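Local coordinates for probable csgAB operon transcriptional regulatory protein (Salmonella typhimurium, PDB 5XP0) that acts as the master transcriptional regulator for curli fimbriae expression and promotes biofilm formation, the crystallised part being its atypical receiver domain, at residues H18-T24 / G60-D66; P26-T31 / K46-I50; Y102-E106 / K141-L146. All blocks are in the same frame, centred on the assembly; numbering follows the deposited sequence.

Contact 1 pairs the first and third strands of the receiver domain in chain order, near its centre; contact 2 is nested inside the loop closed by contact 1, where helix 28-41 starts over edge strand 45-49. Their centres lie about 11 Å apart and they touch directly: the backbone of Leu22 bonds to Lys46 and His48, and Ile23 packs on Ile50. Both also reach the second subunit, whose Gln29 bonds to Asp66 of contact 1, a residue placed where receivers usually carry their phosphoacceptor. Contact 3, where helices 102-107 and 140-147 meet, stands apart, its centre about 20 Å from that of contact 1 and about 28 Å from that of contact 2, on the opposite side of the chain's centre from contact 2.

Contact 1: residues H18-T24 / G60-D66; sequences HTLLLIT and GCIVLMD
Thr24 and Asp66 swing their polar groups away from their own backbone nitrogens, OG1 at chi1 -177° in the threonine and CG at chi1 -170° in the aspartate, and the two meet where both strands finish. Asp66 OD2 accepts from Thr24 OG1 at 2.6 Å through its anti lone pair, the one turned from OD1. Gln29 of the second subunit gives that same oxygen a further bond, while Met68 N and Asn95 ND2 hold OD1, so four donors fix the rotation of a buried carboxylate.

Behind this pair the strands run parallel in strict register, Thr19 beside Cys61 through to Ile23 beside Met65. The bonding starts weakly, Thr19 N to Gly60 O at 3.3 Å, then tightens at once: Ile62 N reaches Thr19 O at 2.7 Å, almost straight at the hydrogen (174°). Leu21 and Ile23 continue the alternation, each giving its N-H to one residue of 60-66 and its carbonyl to another two places on.

Side chains alternate between two faces. On one, Thr19 CG2 rests 3.8 Å from Cys61 SG, and the extended Ile23 chain carries CD1 to within 3.6 Å of Val63 CG1. The doubly bent Met65 chain brings CE to 3.9 Å from the same Ile23 CD1. On the other, Leu20 CD2 meets Ile62 CG2 at 4.2 Å, and Leu22 and Leu64 follow, with helices 28-41 and 121-132 packed against this face.

The pair forms the inner part of a five-stranded parallel sheet whose order 2-1-3-4-5 is that of the CheY-like receiver fold; Asp66, ending the third strand in chain order, appears to correspond to the phosphoacceptor aspartate of canonical receivers.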
# COMPACT_ATOMS: atom_id res chain seq x y z
N HIS B 18 -17.49 -0.81 15.34
CA HIS B 18 -16.85 -0.79 14.10
C HIS B 18 -15.39 -0.77 14.23
O HIS B 18 -14.86 -0.11 15.00
CB HIS B 18 -17.21 0.49 13.44
CG HIS B 18 -18.66 0.79 13.36
ND1 HIS B 18 -19.28 1.61 14.26
CD2 HIS B 18 -19.58 0.45 12.45
CE1 HIS B 18 -20.54 1.75 13.91
NE2 HIS B 18 -20.75 1.06 12.81
N THR B 19 -14.76 -1.53 13.45
CA THR B 19 -13.30 -1.54 13.42
C THR B 19 -12.82 -1.94 12.04
O THR B 19 -13.42 -2.78 11.36
CB THR B 19 -12.74 -2.47 14.50
OG1 THR B 19 -11.31 -2.41 14.46
CG2 THR B 19 -13.19 -3.88 14.28
N LEU B 20 -11.70 -1.37 11.62
CA LEU B 20 -11.23 -1.62 10.28
C LEU B 20 -10.26 -2.79 10.28
O LEU B 20 -9.36 -2.88 11.12
CB LEU B 20 -10.51 -0.42 9.68
CG LEU B 20 -11.24 0.86 9.35
CD1 LEU B 20 -10.17 1.81 8.84
CD2 LEU B 20 -12.30 0.61 8.28
N LEU B 21 -10.41 -3.66 9.29
CA LEU B 21 -9.48 -4.77 9.09
C LEU B 21 -9.02 -4.70 7.65
O LEU B 21 -9.79 -5.02 6.73
CB LEU B 21 -10.14 -6.10 9.41
CG LEU B 21 -9.23 -7.31 9.19
CD1 LEU B 21 -7.92 -7.17 9.97
CD2 LEU B 21 -9.97 -8.54 9.65
N LEU B 22 -7.81 -4.21 7.44
CA LEU B 22 -7.31 -4.04 6.10
C LEU B 22 -6.52 -5.29 5.74
O LEU B 22 -5.47 -5.57 6.32
CB LEU B 22 -6.48 -2.76 6.02
CG LEU B 22 -5.62 -2.63 4.76
CD1 LEU B 22 -6.48 -2.55 3.55
CD2 LEU B 22 -4.87 -1.37 4.87
N ILE B 23 -7.03 -6.04 4.79
CA ILE B 23 -6.42 -7.30 4.41
C ILE B 23 -5.75 -7.08 3.08
O ILE B 23 -6.42 -6.92 2.05
CB ILE B 23 -7.45 -8.43 4.34
CG1 ILE B 23 -8.11 -8.63 5.69
CG2 ILE B 23 -6.76 -9.75 3.86
CD1 ILE B 23 -9.18 -9.73 5.70
N THR B 24 -4.43 -7.12 3.09
CA THR B 24 -3.64 -6.74 1.93
C THR B 24 -2.23 -7.30 2.09
O THR B 24 -1.95 -8.09 3.00
CB THR B 24 -3.63 -5.23 1.79
OG1 THR B 24 -2.90 -4.85 0.60
CG2 THR B 24 -3.00 -4.65 3.01
N GLY B 60 -17.35 -6.30 15.11
CA GLY B 60 -17.75 -5.15 14.31
C GLY B 60 -16.95 -4.92 13.05
O GLY B 60 -16.96 -3.82 12.48
N CYS B 61 -16.23 -5.95 12.58
CA CYS B 61 -15.18 -5.73 11.61
C CYS B 61 -15.72 -5.23 10.27
O CYS B 61 -16.64 -5.80 9.67
CB CYS B 61 -14.38 -7.01 11.41
SG CYS B 61 -13.27 -7.36 12.76
N ILE B 62 -15.07 -4.20 9.77
CA ILE B 62 -15.26 -3.74 8.41
C ILE B 62 -14.01 -4.20 7.67
O ILE B 62 -12.93 -3.61 7.82
CB ILE B 62 -15.44 -2.22 8.33
CG1 ILE B 62 -16.72 -1.82 9.09
CG2 ILE B 62 -15.43 -1.77 6.87
CD1 ILE B 62 -16.79 -0.39 9.39
N VAL B 63 -14.14 -5.25 6.88
CA VAL B 63 -12.99 -5.83 6.19
C VAL B 63 -12.79 -5.06 4.90
O VAL B 63 -13.72 -4.89 4.11
CB VAL B 63 -13.23 -7.31 5.90
CG1 VAL B 63 -12.15 -7.82 5.01
CG2 VAL B 63 -13.35 -8.13 7.22
N LEU B 64 -11.59 -4.54 4.70
CA LEU B 64 -11.22 -3.98 3.40
C LEU B 64 -10.30 -4.98 2.73
O LEU B 64 -9.15 -5.14 3.14
CB LEU B 64 -10.53 -2.64 3.55
CG LEU B 64 -11.31 -1.46 4.09
CD1 LEU B 64 -10.40 -0.19 4.09
CD2 LEU B 64 -12.51 -1.27 3.23
N MET B 65 -10.82 -5.64 1.71
CA MET B 65 -10.18 -6.78 1.05
C MET B 65 -9.48 -6.30 -0.21
O MET B 65 -10.15 -5.90 -1.17
CB MET B 65 -11.25 -7.80 0.68
CG MET B 65 -10.73 -8.98 -0.15
SD MET B 65 -9.60 -9.90 0.85
CE MET B 65 -10.65 -10.46 2.18
N ASP B 66 -8.15 -6.38 -0.23
CA ASP B 66 -7.39 -5.80 -1.35
C ASP B 66 -7.41 -6.73 -2.58
O ASP B 66 -6.61 -7.65 -2.70
CB ASP B 66 -5.95 -5.54 -0.93
CG ASP B 66 -5.17 -4.71 -1.97
OD1 ASP B 66 -5.68 -4.52 -3.10
OD2 ASP B 66 -4.08 -4.21 -1.63

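Contact 2: residues P26-T31 / K46-I50; sequences PSLQAT and KLHNI
Pro26 and Asn49 bring the two backbones closest, with 5.7 Å between Pro26 CA and Asn49 CA, and no hydrogen bond crosses from one segment to the other. This is part of a beta-alpha-beta unit of the receiver fold: the chain leaves strand 19-24, turns at Pro26 into helix 28-41, and returns as edge strand 45-49. Ser27 is the N-cap of the helix, its OG accepting from Ala30 N at 2.9 Å, which caps the first turn of the helix.

Leu47 carries most of the apolar packing. With CG anti to the backbone N (chi1 -160°) its fork rises toward the helix start, one methyl on each partner group. CD2 lies against Pro26, 3.9 Å from Pro26 CB, and CD1 sits 3.9 Å from Ala30 CB. The CG-CD end of the proline ring meets Asn49: the two side chains cross at about a right angle, and Pro26 CD stands over the flat of the amide, 3.5 Å from Asn49 CG. The amide oxygen accepts from Gln51 N, which helps to fix the rotation of the group.

Several of the helix's first residues also face the second subunit, where Gln29 and Leu28 bond to Asn95 of that chain. Thr31 does both jobs: its hydroxyl bonds to Thr118 O of the second subunit, while Thr31 OG1 touches Leu47 CD1 at 3.6 Å.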
# COMPACT_ATOMS: atom_id res chain seq x y z
N PRO B 26 1.25 -6.64 3.52
CA PRO B 26 1.75 -5.68 4.49
C PRO B 26 2.88 -4.90 3.83
O PRO B 26 3.71 -5.44 3.11
CB PRO B 26 2.24 -6.55 5.66
CG PRO B 26 1.61 -7.85 5.48
CD PRO B 26 1.42 -8.03 4.00
N SER B 27 2.87 -3.61 4.04
CA SER B 27 3.79 -2.71 3.38
C SER B 27 3.68 -1.39 4.09
O SER B 27 2.66 -1.08 4.72
CB SER B 27 3.44 -2.52 1.90
OG SER B 27 2.21 -1.80 1.78
N LEU B 28 4.73 -0.57 3.94
CA LEU B 28 4.65 0.77 4.51
C LEU B 28 3.44 1.50 3.96
O LEU B 28 2.78 2.26 4.67
CB LEU B 28 5.91 1.57 4.22
CG LEU B 28 5.90 2.93 4.94
CD1 LEU B 28 6.04 2.74 6.45
CD2 LEU B 28 6.97 3.78 4.45
N GLN B 29 3.14 1.34 2.67
CA GLN B 29 2.03 2.10 2.14
C GLN B 29 0.68 1.61 2.67
O GLN B 29 -0.21 2.44 2.88
CB GLN B 29 2.03 2.14 0.62
CG GLN B 29 2.01 0.86 -0.03
CD GLN B 29 3.40 0.34 -0.36
OE1 GLN B 29 4.31 0.38 0.48
NE2 GLN B 29 3.57 -0.17 -1.57
N ALA B 30 0.52 0.31 2.92
CA ALA B 30 -0.70 -0.16 3.57
C ALA B 30 -0.88 0.44 4.95
O ALA B 30 -1.98 0.83 5.35
CB ALA B 30 -0.68 -1.68 3.64
N THR B 31 0.20 0.54 5.71
CA THR B 31 0.14 1.20 7.00
C THR B 31 -0.27 2.65 6.87
O THR B 31 -1.07 3.15 7.67
CB THR B 31 1.52 1.09 7.69
OG1 THR B 31 1.78 -0.28 7.96
CG2 THR B 31 1.56 1.92 8.98
N LYS B 46 -6.68 -2.51 12.03
CA LYS B 46 -5.49 -3.35 11.97
C LYS B 46 -5.27 -3.78 10.54
O LYS B 46 -6.22 -3.85 9.75
CB LYS B 46 -5.61 -4.61 12.84
CG LYS B 46 -5.97 -4.41 14.30
CD LYS B 46 -4.79 -3.88 15.11
CE LYS B 46 -5.21 -3.20 16.40
NZ LYS B 46 -4.03 -2.62 17.10
N LEU B 47 -4.03 -4.15 10.26
CA LEU B 47 -3.60 -4.69 8.99
C LEU B 47 -3.45 -6.19 9.12
O LEU B 47 -2.90 -6.66 10.11
CB LEU B 47 -2.26 -4.05 8.64
CG LEU B 47 -1.70 -3.99 7.24
CD1 LEU B 47 -0.46 -3.07 7.27
CD2 LEU B 47 -1.31 -5.37 6.77
N HIS B 48 -3.90 -6.94 8.14
CA HIS B 48 -3.69 -8.39 8.16
C HIS B 48 -3.18 -8.87 6.81
O HIS B 48 -3.76 -8.55 5.78
CB HIS B 48 -4.96 -9.15 8.53
CG HIS B 48 -4.81 -10.63 8.49
ND1 HIS B 48 -4.38 -11.37 9.57
CD2 HIS B 48 -4.99 -11.52 7.48
CE1 HIS B 48 -4.35 -12.65 9.25
NE2 HIS B 48 -4.72 -12.77 7.99
N ASN B 49 -2.13 -9.69 6.82
CA ASN B 49 -1.55 -10.23 5.60
C ASN B 49 -2.54 -11.15 4.90
O ASN B 49 -2.89 -12.22 5.43
CB ASN B 49 -0.30 -11.05 5.94
CG ASN B 49 0.51 -11.38 4.71
OD1 ASN B 49 -0.03 -11.50 3.60
ND2 ASN B 49 1.81 -11.49 4.89
N ILE B 50 -2.95 -10.75 3.69
CA ILE B 50 -3.91 -11.49 2.87
C ILE B 50 -3.47 -12.91 2.60
O ILE B 50 -4.31 -13.80 2.33
CB ILE B 50 -4.13 -10.74 1.55
CG1 ILE B 50 -5.28 -11.36 0.78
CG2 ILE B 50 -2.83 -10.72 0.69
CD1 ILE B 50 -5.80 -10.47 -0.35

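Contact 3: residues Y102-E106 / K141-L146; sequences YREIE and KLASYL
Lys141 opens the second segment by reaching for the phenol of Tyr102. Its chain bends at chi3 and chi4, which curls the ammonium end round so that Lys141 NZ donates to Tyr102 OH at 2.6 Å; the positive charge probably polarises the phenol. One residue on, Leu142 slips under the same ring. Its CD1 methyl lies 3.6 Å from the Tyr102 ring centroid and only 12° off the ring normal, a clear CH-pi contact over the face, while its other branch turns toward Ile105 of the first helix, Leu142 CD2 meeting Ile105 CD1 at 3.9 Å.

A turn further along comes Tyr145, sliding past Tyr102 in the opposite direction. The two rings have centroids 5.6 Å apart and planes inclined at 54°, so they meet obliquely. What sits over the centre of the Tyr145 ring is Tyr102 CB, a second CH-pi contact at 3.9 Å from the centroid. The phenol end continues across the first helix, with Tyr145 OH 3.4 Å from Arg103 CA, and Glu106 CB borders the edge of the ring. Last, Leu146 pushes CD2 against the aliphatic start of Glu106, with 3.6 Å from Leu146 CD2 to Glu106 CB.

The short helical segments cross at -62° with their axes 10.4 Å apart at closest approach. Helix 140-147 follows helix 121-132 in the chain and lies across helix 102-107, which links strands 90-94 and 111-114; Ile105 and Leu142 both rest on Val114 of edge strand 111-114, and Ile105 also on Ile111.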
# COMPACT_ATOMS: atom_id res chain seq x y z
N TYR B 102 -20.16 -8.39 -11.81
CA TYR B 102 -21.19 -8.27 -10.79
C TYR B 102 -21.51 -9.62 -10.15
O TYR B 102 -21.74 -9.71 -8.94
CB TYR B 102 -22.45 -7.68 -11.40
CG TYR B 102 -22.40 -6.20 -11.66
CD1 TYR B 102 -21.24 -5.45 -11.48
CD2 TYR B 102 -23.56 -5.53 -12.04
CE1 TYR B 102 -21.23 -4.08 -11.71
CE2 TYR B 102 -23.57 -4.19 -12.26
CZ TYR B 102 -22.43 -3.46 -12.10
OH TYR B 102 -22.51 -2.12 -12.34
N ARG B 103 -21.56 -10.66 -10.97
CA ARG B 103 -21.81 -12.01 -10.46
C ARG B 103 -20.77 -12.40 -9.43
O ARG B 103 -21.08 -13.12 -8.46
CB ARG B 103 -21.77 -13.02 -11.61
CG ARG B 103 -22.44 -12.56 -12.91
CD ARG B 103 -22.28 -13.61 -14.01
NE ARG B 103 -20.88 -13.82 -14.38
CZ ARG B 103 -20.26 -13.21 -15.39
NH1 ARG B 103 -20.90 -12.33 -16.15
NH2 ARG B 103 -18.99 -13.47 -15.64
N GLU B 104 -19.54 -11.94 -9.60
CA GLU B 104 -18.48 -12.26 -8.64
C GLU B 104 -18.61 -11.43 -7.37
O GLU B 104 -18.44 -11.95 -6.26
CB GLU B 104 -17.09 -12.03 -9.25
CG GLU B 104 -16.85 -12.74 -10.57
CD GLU B 104 -17.37 -14.14 -10.57
OE1 GLU B 104 -17.19 -14.84 -9.56
OE2 GLU B 104 -17.99 -14.54 -11.58
N ILE B 105 -18.90 -10.15 -7.51
CA ILE B 105 -19.12 -9.32 -6.33
C ILE B 105 -20.21 -9.91 -5.44
O ILE B 105 -20.06 -10.01 -4.22
CB ILE B 105 -19.47 -7.89 -6.77
CG1 ILE B 105 -18.25 -7.25 -7.39
CG2 ILE B 105 -19.98 -7.09 -5.60
CD1 ILE B 105 -18.57 -6.07 -8.26
N GLU B 106 -21.34 -10.30 -6.04
CA GLU B 106 -22.46 -10.85 -5.27
C GLU B 106 -22.06 -12.08 -4.48
O GLU B 106 -22.62 -12.33 -3.41
CB GLU B 106 -23.63 -11.21 -6.19
CG GLU B 106 -24.92 -11.62 -5.49
CD GLU B 106 -24.98 -13.11 -5.13
OE1 GLU B 106 -24.29 -13.95 -5.77
OE2 GLU B 106 -25.77 -13.46 -4.23
N LYS B 141 -26.22 1.06 -10.38
CA LYS B 141 -26.48 -0.12 -11.19
C LYS B 141 -26.10 -1.40 -10.43
O LYS B 141 -26.82 -2.41 -10.49
CB LYS B 141 -25.73 -0.01 -12.51
CG LYS B 141 -26.24 -0.91 -13.61
CD LYS B 141 -25.41 -0.77 -14.90
CE LYS B 141 -24.16 -1.65 -14.91
NZ LYS B 141 -22.91 -0.90 -14.60
N LEU B 142 -25.02 -1.36 -9.65
CA LEU B 142 -24.64 -2.57 -8.93
C LEU B 142 -25.60 -2.84 -7.77
O LEU B 142 -26.00 -3.99 -7.56
CB LEU B 142 -23.19 -2.46 -8.45
CG LEU B 142 -22.68 -3.61 -7.60
CD1 LEU B 142 -22.94 -4.94 -8.29
CD2 LEU B 142 -21.19 -3.40 -7.34
N ALA B 143 -25.99 -1.79 -7.03
CA ALA B 143 -27.00 -1.96 -5.99
C ALA B 143 -28.26 -2.59 -6.55
O ALA B 143 -28.88 -3.45 -5.89
CB ALA B 143 -27.37 -0.63 -5.31
N SER B 144 -28.68 -2.16 -7.74
CA SER B 144 -29.89 -2.72 -8.34
C SER B 144 -29.69 -4.19 -8.68
O SER B 144 -30.58 -5.02 -8.43
CB SER B 144 -30.31 -1.96 -9.59
OG SER B 144 -31.52 -2.53 -10.12
N TYR B 145 -28.53 -4.53 -9.24
CA TYR B 145 -28.23 -5.93 -9.49
C TYR B 145 -28.32 -6.74 -8.22
O TYR B 145 -28.93 -7.82 -8.19
CB TYR B 145 -26.83 -6.07 -10.09
CG TYR B 145 -26.40 -7.52 -10.27
CD1 TYR B 145 -26.77 -8.25 -11.40
CD2 TYR B 145 -25.65 -8.17 -9.29
CE1 TYR B 145 -26.37 -9.58 -11.56
CE2 TYR B 145 -25.24 -9.48 -9.44
CZ TYR B 145 -25.61 -10.18 -10.57
OH TYR B 145 -25.21 -11.49 -10.68
N LEU B 146 -27.73 -6.24 -7.14
CA LEU B 146 -27.69 -7.02 -5.92
C LEU B 146 -29.07 -7.14 -5.31
O LEU B 146 -29.42 -8.19 -4.75
CB LEU B 146 -26.70 -6.41 -4.91
CG LEU B 146 -25.21 -6.47 -5.30
CD1 LEU B 146 -24.35 -5.70 -4.30
CD2 LEU B 146 -24.76 -7.92 -5.45